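Local coordinates for MdcA (Pseudomonas aeruginosa, PDB 5VIT), which is the alpha subunit of malonate decarboxylase and probably works as an acyl-carrier-protein transferase, exchanging acetyl for malonyl on the carrier subunit, at residues 45-48 with 49-53; 132-135 with 136-140; 246-249 with 250-254; 316-319 with 320-323; 440-444 with 445-449. All blocks are in the same frame, centred on the assembly; numbering follows the deposited sequence.

Contact 1: residues 45-48 with 49-53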
loop_
_atom_site.group_PDB
_atom_site.type_symbol
_atom_site.label_atom_id
_atom_site.label_comp_id
_atom_site.label_asym_id
_atom_site.label_seq_id
_atom_site.Cartn_x
_atom_site.Cartn_y
_atom_site.Cartn_z
ATOM N N ALA A 45 -60.326 -2.160 14.332
ATOM C CA ALA A 45 -61.326 -1.944 13.288
ATOM C C ALA A 45 -60.698 -1.744 11.905
ATOM O O ALA A 45 -61.154 -2.335 10.925
ATOM C CB ALA A 45 -62.194 -0.753 13.628
ATOM N N LEU A 46 -59.655 -0.917 11.828
ATOM C CA LEU A 46 -59.109 -0.492 10.539
ATOM C C LEU A 46 -58.180 -1.518 9.880
ATOM O O LEU A 46 -58.030 -1.534 8.665
ATOM C CB LEU A 46 -58.370 0.828 10.706
ATOM C CG LEU A 46 -59.259 2.000 11.118
ATOM C CD1 LEU A 46 -58.396 3.223 11.345
ATOM C CD2 LEU A 46 -60.318 2.264 10.053
ATOM N N ILE A 47 -57.550 -2.356 10.688
ATOM C CA ILE A 47 -56.658 -3.390 10.192
ATOM C C ILE A 47 -57.378 -4.727 10.234
ATOM O O ILE A 47 -58.186 -4.972 11.132
ATOM C CB ILE A 47 -55.378 -3.453 11.028
ATOM C CG1 ILE A 47 -54.659 -2.105 10.975
ATOM C CG2 ILE A 47 -54.481 -4.581 10.566
ATOM C CD1 ILE A 47 -53.586 -1.932 12.038
ATOM N N ALA A 48 -57.105 -5.591 9.266
ATOM C CA ALA A 48 -57.690 -6.924 9.273
ATOM C C ALA A 48 -56.577 -7.955 9.445
ATOM O O ALA A 48 -55.429 -7.666 9.123
ATOM C CB ALA A 48 -58.468 -7.169 7.989
ATOM N N PRO A 49 -56.902 -9.146 9.978
ATOM C CA PRO A 49 -55.884 -10.203 10.005
ATOM C C PRO A 49 -55.305 -10.486 8.609
ATOM O O PRO A 49 -56.037 -10.493 7.621
ATOM C CB PRO A 49 -56.649 -11.422 10.561
ATOM C CG PRO A 49 -58.105 -11.012 10.608
ATOM C CD PRO A 49 -58.117 -9.532 10.718
ATOM N N GLY A 50 -53.997 -10.692 8.531
ATOM C CA GLY A 50 -53.354 -10.964 7.257
ATOM C C GLY A 50 -52.847 -9.713 6.557
ATOM O O GLY A 50 -52.083 -9.790 5.598
ATOM N N ASP A 51 -53.271 -8.555 7.047
ATOM C CA ASP A 51 -52.890 -7.288 6.449
ATOM C C ASP A 51 -51.379 -7.114 6.329
ATOM O O ASP A 51 -50.606 -7.540 7.210
ATOM C CB ASP A 51 -53.468 -6.127 7.257
ATOM C CG ASP A 51 -54.790 -5.638 6.706
ATOM O OD1 ASP A 51 -55.302 -6.279 5.758
ATOM O OD2 ASP A 51 -55.317 -4.617 7.222
ATOM N N ARG A 52 -50.975 -6.500 5.218
ATOM C CA ARG A 52 -49.627 -5.984 5.059
ATOM C C ARG A 52 -49.581 -4.616 5.714
ATOM O O ARG A 52 -50.257 -3.679 5.278
ATOM C CB ARG A 52 -49.232 -5.896 3.584
ATOM C CG ARG A 52 -49.024 -7.237 2.918
ATOM C CD ARG A 52 -48.889 -7.064 1.414
ATOM N NE ARG A 52 -48.681 -8.342 0.735
ATOM C CZ ARG A 52 -48.852 -8.525 -0.570
ATOM N NH1 ARG A 52 -49.250 -7.514 -1.336
ATOM N NH2 ARG A 52 -48.639 -9.724 -1.108
ATOM N N VAL A 53 -48.802 -4.498 6.779
ATOM C CA VAL A 53 -48.807 -3.249 7.539
ATOM C C VAL A 53 -47.434 -2.609 7.560
ATOM O O VAL A 53 -46.479 -3.173 8.084
ATOM C CB VAL A 53 -49.276 -3.459 8.995
ATOM C CG1 VAL A 53 -49.240 -2.154 9.752
ATOM C CG2 VAL A 53 -50.669 -4.093 9.036
#
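Asp51 folds its carboxylate back onto Ala48, three residues earlier. Ala48 N donates to Asp51 OD2 over 2.9 Å. The N-H points almost straight at the oxygen, 173° at the hydrogen, but it meets the carboxylate from above its plane. Arg21 makes a salt bridge to the same OD2 and also bonds Leu46 O. Its positive charge probably stabilises the buried carboxylate. In return Asp51 N donates to Ala48 O over 3.1 Å. This bond closes the type II beta turn from Ala48 to Asp51. Pro49 and Gly50 fill the corner, and Gly50 has the positive phi, 92°, that such a turn favours at its third position.

Ile47 CG2 lies 3.4 Å from Asp51 OD2, and the two side chains cross obliquely. In Ile47 the CG2 branch lies anti to the backbone N, and there it also comes to 4.1 Å from Val53 CG2. Ile47 and Val53 are both buried.

Farther out, strands 81-85 and 149-154 pack against Ile47, Asp51 and Val53. The whole is a tight helix-to-strand connection, leading from helix 39-46 into strand 52-55 of a parallel sheet, consistent with a Rossmann-like alpha/beta fold.

Contact 2: residues 132-135 with 136-140; sequences HTYI and ELYAR
His132 meets three side chains of the following helix. Leu137 sends CD1 over one face of the imidazole. The methyl stands 3.8 Å from the ring centroid and only 3° off the normal, a centred CH-pi contact. Arg140 reaches the ring at its edge. Its NH1 lies 2.8 Å from His132 NE2, but the angle at the hydrogen is only 127°, so the bond is weak. The guanidinium plane is turned 32° from the ring plane. The arginine chain bends at chi2 and chi3 to get there.

Glu136 crosses His132 at about a right angle, with OE2 3.5 Å from His132 CB. The same OE2 accepts from Thr133 N over 3.1 Å, with the donor nearly in line with the C-O bond. The carboxylate comes back to the helix start because CG is anti to the backbone N and the chain stays extended beyond it. Thr133 sits at the N-cap position, but its own OG1 bonds Gly380 O instead.

On the other flank the Tyr138 ring lies over Tyr134 O, which stands 3.3 Å above the ring plane, over its centre. Ile135 CG1 packs against Tyr138 CD1 at 4.0 Å. Tyr138 OH bonds Asp171. The side chain of Tyr134 lies about 3 Å from a bound malonate ion, probably from the crystallisation liquor.

Glu136 thus gives a backbone N-H an acceptor that probably suits the partial positive charge of the helix N-terminus. Arg140 also forms a salt bridge with Asp144. If NE2 accepts from Arg140, His132 is probably neutral.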
loop_
_atom_site.group_PDB
_atom_site.type_symbol
_atom_site.label_atom_id
_atom_site.label_comp_id
_atom_site.label_asym_id
_atom_site.label_seq_id
_atom_site.Cartn_x
_atom_site.Cartn_y
_atom_site.Cartn_z
ATOM N N HIS A 132 -33.836 -6.598 3.024
ATOM C CA HIS A 132 -33.733 -5.684 1.882
ATOM C C HIS A 132 -32.765 -4.545 2.161
ATOM O O HIS A 132 -32.302 -4.375 3.284
ATOM C CB HIS A 132 -35.094 -5.042 1.536
ATOM C CG HIS A 132 -36.194 -6.016 1.243
ATOM N ND1 HIS A 132 -36.706 -6.874 2.190
ATOM C CD2 HIS A 132 -36.915 -6.232 0.117
ATOM C CE1 HIS A 132 -37.678 -7.592 1.655
ATOM N NE2 HIS A 132 -37.828 -7.219 0.399
ATOM N N THR A 133 -32.498 -3.743 1.131
ATOM C CA THR A 133 -31.991 -2.393 1.340
ATOM C C THR A 133 -33.198 -1.451 1.209
ATOM O O THR A 133 -34.154 -1.772 0.496
ATOM C CB THR A 133 -30.826 -2.028 0.361
ATOM O OG1 THR A 133 -30.317 -0.733 0.691
ATOM C CG2 THR A 133 -31.260 -2.036 -1.095
ATOM N N TYR A 134 -33.172 -0.322 1.921
ATOM C CA TYR A 134 -34.348 0.547 2.071
ATOM C C TYR A 134 -35.117 0.788 0.763
ATOM O O TYR A 134 -36.319 0.509 0.668
ATOM C CB TYR A 134 -33.945 1.914 2.665
ATOM C CG TYR A 134 -33.190 1.826 3.978
ATOM C CD1 TYR A 134 -31.860 2.239 4.083
ATOM C CD2 TYR A 134 -33.799 1.299 5.112
ATOM C CE1 TYR A 134 -31.165 2.134 5.300
ATOM C CE2 TYR A 134 -33.118 1.190 6.313
ATOM C CZ TYR A 134 -31.811 1.615 6.401
ATOM O OH TYR A 134 -31.163 1.496 7.600
ATOM N N ILE A 135 -34.421 1.312 -0.240
ATOM C CA ILE A 135 -35.085 1.784 -1.439
ATOM C C ILE A 135 -35.604 0.587 -2.251
ATOM O O ILE A 135 -36.579 0.691 -2.973
ATOM C CB ILE A 135 -34.133 2.713 -2.241
ATOM C CG1 ILE A 135 -34.923 3.805 -2.956
ATOM C CG2 ILE A 135 -33.227 1.958 -3.190
ATOM C CD1 ILE A 135 -34.040 4.714 -3.823
ATOM N N GLU A 136 -34.975 -0.572 -2.076
ATOM C CA GLU A 136 -35.489 -1.810 -2.651
ATOM C C GLU A 136 -36.846 -2.150 -2.008
ATOM O O GLU A 136 -37.802 -2.546 -2.692
ATOM C CB GLU A 136 -34.484 -2.948 -2.447
ATOM C CG GLU A 136 -34.992 -4.306 -2.826
ATOM C CD GLU A 136 -34.049 -5.408 -2.422
ATOM O OE1 GLU A 136 -34.083 -6.489 -3.053
ATOM O OE2 GLU A 136 -33.275 -5.200 -1.467
ATOM N N LEU A 137 -36.935 -1.969 -0.697
ATOM C CA LEU A 137 -38.177 -2.214 0.034
ATOM C C LEU A 137 -39.284 -1.262 -0.413
ATOM O O LEU A 137 -40.410 -1.702 -0.660
ATOM C CB LEU A 137 -37.946 -2.100 1.551
ATOM C CG LEU A 137 -39.085 -2.592 2.465
ATOM C CD1 LEU A 137 -39.405 -4.066 2.208
ATOM C CD2 LEU A 137 -38.724 -2.399 3.943
ATOM N N TYR A 138 -38.988 0.031 -0.533
ATOM C CA TYR A 138 -39.995 0.972 -1.053
ATOM C C TYR A 138 -40.478 0.501 -2.428
ATOM O O TYR A 138 -41.678 0.470 -2.685
ATOM C CB TYR A 138 -39.464 2.420 -1.169
ATOM C CG TYR A 138 -38.713 2.936 0.052
ATOM C CD1 TYR A 138 -37.679 3.860 -0.083
ATOM C CD2 TYR A 138 -39.046 2.515 1.332
ATOM C CE1 TYR A 138 -36.996 4.350 1.026
ATOM C CE2 TYR A 138 -38.368 2.977 2.439
ATOM C CZ TYR A 138 -37.344 3.892 2.289
ATOM O OH TYR A 138 -36.673 4.344 3.410
ATOM N N ALA A 139 -39.539 0.109 -3.292
ATOM C CA ALA A 139 -39.880 -0.354 -4.632
ATOM C C ALA A 139 -40.977 -1.443 -4.643
ATOM O O ALA A 139 -41.925 -1.334 -5.426
ATOM C CB ALA A 139 -38.625 -0.857 -5.348
ATOM N N ARG A 140 -40.866 -2.459 -3.772
ATOM C CA ARG A 140 -41.842 -3.566 -3.748
ATOM C C ARG A 140 -43.260 -3.073 -3.438
ATOM O O ARG A 140 -44.257 -3.719 -3.803
ATOM C CB ARG A 140 -41.510 -4.638 -2.700
ATOM C CG ARG A 140 -40.068 -5.071 -2.481
ATOM C CD ARG A 140 -39.682 -6.396 -3.105
ATOM N NE ARG A 140 -40.608 -7.531 -2.988
ATOM C CZ ARG A 140 -40.429 -8.622 -2.239
ATOM N NH1 ARG A 140 -39.388 -8.750 -1.429
ATOM N NH2 ARG A 140 -41.311 -9.607 -2.300
#

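Contact 3: residues 246-249 with 250-254; sequences RGIY and QRHNV
Ile248 O approaches the His252 ring obliquely, 3.5 Å from His252 CD2. One face of this ring has Arg251 CB over its centre, 4.3 Å above the plane. The other pair of flat groups is Arg246 and Gln250. Their side chains run side by side and point the same way, with guanidinium and amide planes 77° apart. Arg246 NH1 gives a weak hydrogen bond to Gln250 OE1 at 2.9 Å. Bending at chi2 (86°) turns the arginine along the glutamine, whose chain is extended.

The backbone here finishes helix 235-250. His252 N donates to Ile248 O at 3.0 Å. Val254 N donates to Tyr249 O at 2.8 Å, nearly straight and in the carbonyl plane. Asn253 N bonds Gln250 O. With Asn253 at positive phi as the C-prime residue, this is a Schellman motif. At 246-249 the helix widens to a pi-type turn, with a weak bond from Arg251 N to Arg246 O. Val254 then folds back, and its CG2 lies 3.7 Å from Tyr249 CA.

Both nitrogens of the His252 ring are held from outside, ND1 by Asp401 and NE2 by His461. Tyr249 OH bonds His259. Ile248, Tyr249 and Val254 pack on strand 354-357, and Ile248, His252 and Val254 on strand 416-420. Helix 263-278 touches Arg246 and Tyr249. The helix end therefore lies against the mixed sheet, just before the chain enters strand 256-259.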
loop_
_atom_site.group_PDB
_atom_site.type_symbol
_atom_site.label_atom_id
_atom_site.label_comp_id
_atom_site.label_asym_id
_atom_site.label_seq_id
_atom_site.Cartn_x
_atom_site.Cartn_y
_atom_site.Cartn_z
ATOM N N ARG A 246 -6.081 10.271 1.469
ATOM C CA ARG A 246 -4.921 10.387 0.618
ATOM C C ARG A 246 -4.924 9.356 -0.497
ATOM O O ARG A 246 -4.758 9.701 -1.667
ATOM C CB ARG A 246 -3.650 10.238 1.456
ATOM C CG ARG A 246 -2.389 10.126 0.648
ATOM C CD ARG A 246 -1.842 11.505 0.299
ATOM N NE ARG A 246 -0.670 11.429 -0.578
ATOM C CZ ARG A 246 -0.229 12.429 -1.341
ATOM N NH1 ARG A 246 -0.842 13.611 -1.351
ATOM N NH2 ARG A 246 0.847 12.245 -2.084
ATOM N N GLY A 247 -5.111 8.093 -0.125
ATOM C CA GLY A 247 -4.988 6.990 -1.064
ATOM C C GLY A 247 -6.246 6.680 -1.855
ATOM O O GLY A 247 -6.210 5.870 -2.787
ATOM N N ILE A 248 -7.361 7.304 -1.482
ATOM C CA ILE A 248 -8.608 7.100 -2.199
ATOM C C ILE A 248 -9.281 8.393 -2.699
ATOM O O ILE A 248 -9.459 8.571 -3.901
ATOM C CB ILE A 248 -9.620 6.327 -1.334
ATOM C CG1 ILE A 248 -8.984 5.022 -0.827
ATOM C CG2 ILE A 248 -10.877 6.078 -2.145
ATOM C CD1 ILE A 248 -9.970 4.072 -0.082
ATOM N N TYR A 249 -9.662 9.283 -1.794
ATOM C CA TYR A 249 -10.369 10.493 -2.182
ATOM C C TYR A 249 -9.495 11.328 -3.113
ATOM O O TYR A 249 -9.940 11.717 -4.200
ATOM C CB TYR A 249 -10.764 11.323 -0.961
ATOM C CG TYR A 249 -11.798 10.685 -0.060
ATOM C CD1 TYR A 249 -12.250 11.352 1.084
ATOM C CD2 TYR A 249 -12.343 9.431 -0.354
ATOM C CE1 TYR A 249 -13.199 10.786 1.921
ATOM C CE2 TYR A 249 -13.303 8.856 0.479
ATOM C CZ TYR A 249 -13.715 9.533 1.618
ATOM O OH TYR A 249 -14.650 8.970 2.450
ATOM N N GLN A 250 -8.254 11.588 -2.689
ATOM C CA GLN A 250 -7.348 12.399 -3.483
ATOM C C GLN A 250 -6.889 11.654 -4.715
ATOM O O GLN A 250 -6.886 12.220 -5.816
ATOM C CB GLN A 250 -6.127 12.842 -2.669
ATOM C CG GLN A 250 -5.144 13.723 -3.465
ATOM C CD GLN A 250 -3.933 14.168 -2.638
ATOM O OE1 GLN A 250 -3.714 13.693 -1.521
ATOM N NE2 GLN A 250 -3.148 15.080 -3.187
ATOM N N ARG A 251 -6.498 10.392 -4.539
ATOM C CA ARG A 251 -6.017 9.571 -5.658
ATOM C C ARG A 251 -6.967 9.559 -6.843
ATOM O O ARG A 251 -6.537 9.638 -7.985
ATOM C CB ARG A 251 -5.790 8.117 -5.218
ATOM C CG ARG A 251 -4.376 7.804 -4.809
ATOM C CD ARG A 251 -3.552 7.357 -6.002
ATOM N NE ARG A 251 -4.032 6.073 -6.502
ATOM C CZ ARG A 251 -3.368 5.302 -7.360
ATOM N NH1 ARG A 251 -2.168 5.685 -7.806
ATOM N NH2 ARG A 251 -3.900 4.141 -7.761
ATOM N N HIS A 252 -8.260 9.431 -6.563
ATOM C CA HIS A 252 -9.232 9.275 -7.629
ATOM C C HIS A 252 -10.036 10.552 -7.837
ATOM O O HIS A 252 -10.996 10.562 -8.596
ATOM C CB HIS A 252 -10.164 8.079 -7.330
ATOM C CG HIS A 252 -9.438 6.776 -7.182
ATOM N ND1 HIS A 252 -8.643 6.255 -8.177
ATOM C CD2 HIS A 252 -9.382 5.895 -6.152
ATOM C CE1 HIS A 252 -8.122 5.109 -7.770
ATOM N NE2 HIS A 252 -8.552 4.869 -6.542
ATOM N N ASN A 253 -9.640 11.625 -7.160
ATOM C CA ASN A 253 -10.294 12.924 -7.313
ATOM C C ASN A 253 -11.798 12.821 -7.039
ATOM O O ASN A 253 -12.635 13.141 -7.893
ATOM C CB ASN A 253 -10.039 13.506 -8.714
ATOM C CG ASN A 253 -10.450 14.973 -8.826
ATOM O OD1 ASN A 253 -10.380 15.727 -7.851
ATOM N ND2 ASN A 253 -10.877 15.383 -10.016
ATOM N N VAL A 254 -12.129 12.375 -5.835
ATOM C CA VAL A 254 -13.510 12.142 -5.466
ATOM C C VAL A 254 -14.231 13.441 -5.099
ATOM O O VAL A 254 -13.843 14.122 -4.153
ATOM C CB VAL A 254 -13.588 11.166 -4.286
ATOM C CG1 VAL A 254 -15.019 11.085 -3.736
ATOM C CG2 VAL A 254 -13.053 9.795 -4.698
#

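Contact 4: residues 316-319 with 320-323; sequences LGME and GYIA
Ile322 N donates to Met318 O over 2.9 Å, nearly straight at 175°. It is an opening bond of the short helix 319-323, whose start also carries a Met-aromatic pair, Met318 with Tyr321. Ala323 N follows with a bond to Glu319 O at 3.0 Å. The first turn is also tied to the loop before it by a water. This water donates to Gly317 O and accepts from Gly320 N, so it bridges a loop carbonyl and an N-H of the first turn.

Glu319 folds its carboxylate back over the loop. Its OE1 takes the N-H of Gly317 at 2.8 Å through the syn lone pair. The bend at chi2 (71°) makes this return possible. The other oxygen, OE2, bonds Thr314 OG1, so the two oxygens hold two points of the incoming loop. Gly317 itself has phi 102°, a backbone shape that calls for glycine.

The packing lies on another flank. Met318 and Tyr321 run side by side and point the same way. Met318 SD stands 5.4 Å from the centroid of the Tyr321 ring in an oblique approach. The methionine is bent at chi2 and chi3, which turns its methyl back toward the tyrosine. Ile322 CD1 packs on Met318 CB at 4.1 Å, and its CG1 lies beside Met318 O.

Around this, Ile298 of helix 298-302 touches both Met318 and Tyr321, and Tyr321 OH bonds Glu302. Tyr545 and Leu544 add contacts from near the C-terminus. Met318 CE rests 3.6 Å from Tyr321 CD2.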
loop_
_atom_site.group_PDB
_atom_site.type_symbol
_atom_site.label_atom_id
_atom_site.label_comp_id
_atom_site.label_asym_id
_atom_site.label_seq_id
_atom_site.Cartn_x
_atom_site.Cartn_y
_atom_site.Cartn_z
ATOM N N LEU A 316 -30.962 13.754 15.703
ATOM C CA LEU A 316 -31.558 14.534 16.779
ATOM C C LEU A 316 -30.590 15.546 17.357
ATOM O O LEU A 316 -29.490 15.194 17.792
ATOM C CB LEU A 316 -32.069 13.621 17.891
ATOM C CG LEU A 316 -32.837 14.301 19.024
ATOM C CD1 LEU A 316 -34.007 15.084 18.454
ATOM C CD2 LEU A 316 -33.321 13.268 20.045
ATOM N N GLY A 317 -31.019 16.808 17.334
ATOM C CA GLY A 317 -30.246 17.904 17.875
ATOM C C GLY A 317 -29.541 18.726 16.824
ATOM O O GLY A 317 -29.001 19.794 17.119
ATOM N N MET A 318 -29.544 18.238 15.591
ATOM C CA MET A 318 -28.901 18.971 14.514
ATOM C C MET A 318 -29.858 19.983 13.849
ATOM O O MET A 318 -29.410 20.849 13.075
ATOM C CB MET A 318 -28.345 17.992 13.470
ATOM C CG MET A 318 -27.122 17.205 13.936
ATOM S SD MET A 318 -25.697 18.290 14.095
ATOM C CE MET A 318 -25.285 18.636 12.381
ATOM N N GLU A 319 -31.156 19.872 14.159
ATOM C CA GLU A 319 -32.211 20.635 13.453
ATOM C C GLU A 319 -31.941 22.133 13.422
ATOM O O GLU A 319 -31.960 22.755 12.354
ATOM C CB GLU A 319 -33.586 20.391 14.093
ATOM C CG GLU A 319 -34.157 18.979 13.896
ATOM C CD GLU A 319 -33.429 17.907 14.707
ATOM O OE1 GLU A 319 -32.668 18.265 15.634
ATOM O OE2 GLU A 319 -33.624 16.705 14.411
ATOM N N GLY A 320 -31.677 22.702 14.598
ATOM C CA GLY A 320 -31.405 24.123 14.712
ATOM C C GLY A 320 -30.161 24.545 13.959
ATOM O O GLY A 320 -30.096 25.645 13.407
ATOM N N TYR A 321 -29.154 23.677 13.934
ATOM C CA TYR A 321 -27.913 24.009 13.228
ATOM C C TYR A 321 -28.135 23.996 11.718
ATOM O O TYR A 321 -27.695 24.903 11.009
ATOM C CB TYR A 321 -26.787 23.039 13.623
ATOM C CG TYR A 321 -25.555 23.081 12.734
ATOM C CD1 TYR A 321 -24.556 24.030 12.934
ATOM C CD2 TYR A 321 -25.381 22.153 11.715
ATOM C CE1 TYR A 321 -23.432 24.054 12.152
ATOM C CE2 TYR A 321 -24.260 22.174 10.918
ATOM C CZ TYR A 321 -23.283 23.124 11.144
ATOM O OH TYR A 321 -22.156 23.150 10.350
ATOM N N ILE A 322 -28.811 22.954 11.236
ATOM C CA ILE A 322 -29.180 22.853 9.830
ATOM C C ILE A 322 -29.960 24.103 9.343
ATOM O O ILE A 322 -29.696 24.637 8.250
ATOM C CB ILE A 322 -30.025 21.588 9.576
ATOM C CG1 ILE A 322 -29.154 20.318 9.733
ATOM C CG2 ILE A 322 -30.689 21.660 8.188
ATOM C CD1 ILE A 322 -29.965 19.029 9.877
ATOM N N ALA A 323 -30.894 24.578 10.166
ATOM C CA ALA A 323 -31.723 25.732 9.817
ATOM C C ALA A 323 -30.890 27.005 9.631
ATOM O O ALA A 323 -31.331 27.958 8.996
ATOM C CB ALA A 323 -32.792 25.948 10.874
HETATM O O HOH W 1 -31.074 21.864 17.257
#

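Contact 5: residues 440-444 with 445-449; sequences EVARQ and TGMPL
The C-terminal end of helix 437-445 is closed by a turn at Gly446, which leaves helical geometry with positive phi (75°). Ala442 O is the focus of the turn. It accepts from Met447 N at 3.0 Å and takes weak bonds from Gly446 N and Thr445 N. Thr445 N also bonds Val441 O at 2.8 Å, which continues the helical pattern by one more step.

After the glycine the chain doubles back, and Met447 packs on the last turn. Its CB lies 4.0 Å from Ala442 CB. Val441 and Met447 lie side by side, pointing the same way. The bend at chi3 (-73°) brings the methionine methyl in over the helix. Pro451 touches Ala442 from farther along the loop, and Val371 touches Val441.

On the exposed side Glu440 serves two partners, one with each oxygen. Arg443 NH1 forms a salt bridge with OE2 at 2.8 Å, on the anti side of the carboxylate, and OE2 lies close to the guanidinium plane. Gln444 NE2 donates to OE1 at 2.8 Å, in the amide plane. These bonds hold the carboxylate along the surface of the helix. Next to buried Val441, Met447 CE sits 3.6 Å from Val441 CG1.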
loop_
_atom_site.group_PDB
_atom_site.type_symbol
_atom_site.label_atom_id
_atom_site.label_comp_id
_atom_site.label_asym_id
_atom_site.label_seq_id
_atom_site.Cartn_x
_atom_site.Cartn_y
_atom_site.Cartn_z
ATOM N N GLU A 440 -23.766 -20.382 7.099
ATOM C CA GLU A 440 -24.474 -21.220 8.068
ATOM C C GLU A 440 -25.795 -20.614 8.515
ATOM O O GLU A 440 -26.756 -21.331 8.749
ATOM C CB GLU A 440 -23.601 -21.491 9.287
ATOM C CG GLU A 440 -23.065 -22.898 9.320
ATOM C CD GLU A 440 -24.173 -23.942 9.201
ATOM O OE1 GLU A 440 -25.121 -23.920 10.024
ATOM O OE2 GLU A 440 -24.092 -24.775 8.272
ATOM N N VAL A 441 -25.853 -19.295 8.628
ATOM C CA VAL A 441 -27.115 -18.654 8.953
ATOM C C VAL A 441 -28.172 -18.967 7.883
ATOM O O VAL A 441 -29.335 -19.240 8.197
ATOM C CB VAL A 441 -26.945 -17.147 9.100
ATOM C CG1 VAL A 441 -28.295 -16.470 9.269
ATOM C CG2 VAL A 441 -26.050 -16.857 10.298
ATOM N N ALA A 442 -27.761 -18.965 6.620
ATOM C CA ALA A 442 -28.700 -19.250 5.549
ATOM C C ALA A 442 -29.211 -20.684 5.672
ATOM O O ALA A 442 -30.423 -20.937 5.552
ATOM C CB ALA A 442 -28.067 -19.015 4.188
ATOM N N ARG A 443 -28.291 -21.612 5.930
ATOM C CA ARG A 443 -28.665 -23.013 6.069
ATOM C C ARG A 443 -29.616 -23.204 7.255
ATOM O O ARG A 443 -30.606 -23.914 7.136
ATOM C CB ARG A 443 -27.421 -23.895 6.216
ATOM C CG ARG A 443 -26.458 -23.785 5.049
ATOM C CD ARG A 443 -25.409 -24.886 5.043
ATOM N NE ARG A 443 -24.276 -24.566 4.164
ATOM C CZ ARG A 443 -23.065 -24.185 4.590
ATOM N NH1 ARG A 443 -22.805 -24.090 5.895
ATOM N NH2 ARG A 443 -22.095 -23.917 3.712
ATOM N N GLN A 444 -29.339 -22.545 8.378
ATOM C CA GLN A 444 -30.186 -22.665 9.569
ATOM C C GLN A 444 -31.535 -21.975 9.411
ATOM O O GLN A 444 -32.515 -22.379 10.032
ATOM C CB GLN A 444 -29.479 -22.096 10.802
ATOM C CG GLN A 444 -28.145 -22.745 11.099
ATOM C CD GLN A 444 -28.289 -24.138 11.672
ATOM O OE1 GLN A 444 -29.244 -24.425 12.400
ATOM N NE2 GLN A 444 -27.346 -25.020 11.337
ATOM N N THR A 445 -31.581 -20.933 8.586
ATOM C CA THR A 445 -32.778 -20.103 8.439
ATOM C C THR A 445 -33.594 -20.514 7.197
ATOM O O THR A 445 -34.747 -20.114 7.022
ATOM C CB THR A 445 -32.366 -18.597 8.399
ATOM O OG1 THR A 445 -31.996 -18.190 9.721
ATOM C CG2 THR A 445 -33.476 -17.689 7.928
ATOM N N GLY A 446 -33.004 -21.355 6.352
ATOM C CA GLY A 446 -33.658 -21.776 5.121
ATOM C C GLY A 446 -33.675 -20.715 4.028
ATOM O O GLY A 446 -34.506 -20.764 3.124
ATOM N N MET A 447 -32.761 -19.751 4.109
ATOM C CA MET A 447 -32.613 -18.737 3.066
ATOM C C MET A 447 -31.964 -19.339 1.834
ATOM O O MET A 447 -30.983 -20.076 1.954
ATOM C CB MET A 447 -31.787 -17.546 3.571
ATOM C CG MET A 447 -32.507 -16.672 4.575
ATOM S SD MET A 447 -31.456 -15.355 5.224
ATOM C CE MET A 447 -30.367 -16.271 6.291
ATOM N N PRO A 448 -32.509 -19.028 0.644
ATOM C CA PRO A 448 -31.985 -19.584 -0.613
ATOM C C PRO A 448 -30.536 -19.129 -0.909
ATOM O O PRO A 448 -29.779 -19.815 -1.599
ATOM C CB PRO A 448 -32.969 -19.059 -1.673
ATOM C CG PRO A 448 -33.674 -17.891 -1.032
ATOM C CD PRO A 448 -33.667 -18.136 0.438
ATOM N N LEU A 449 -30.147 -17.981 -0.373
ATOM C CA LEU A 449 -28.760 -17.560 -0.504
ATOM C C LEU A 449 -28.254 -16.897 0.769
ATOM O O LEU A 449 -29.030 -16.411 1.595
ATOM C CB LEU A 449 -28.580 -16.632 -1.721
ATOM C CG LEU A 449 -29.091 -15.199 -1.811
ATOM C CD1 LEU A 449 -28.645 -14.599 -3.153
ATOM C CD2 LEU A 449 -30.608 -15.139 -1.705
#

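The five contacts follow one another along the chain, and none touches another. Contacts 1 and 2 both belong to the parallel sheet region, with nearest atoms about 7 Å apart. Contact 1 leads into strand 52-55, and contact 2 follows edge strand 127-131. Contact 5 lies close to contact 2, about 9 Å between nearest atoms. Contact 3 sits in the region of the mixed sheet, its centre about 51 Å from that of contact 1, across the centre of the chain. Contacts 4 and 5 also lie on opposite sides of it, with centres about 42 Å apart. The bound malonate ion is beside Tyr134 of contact 2; it probably comes from the crystallisation liquor, though it could mark a pocket.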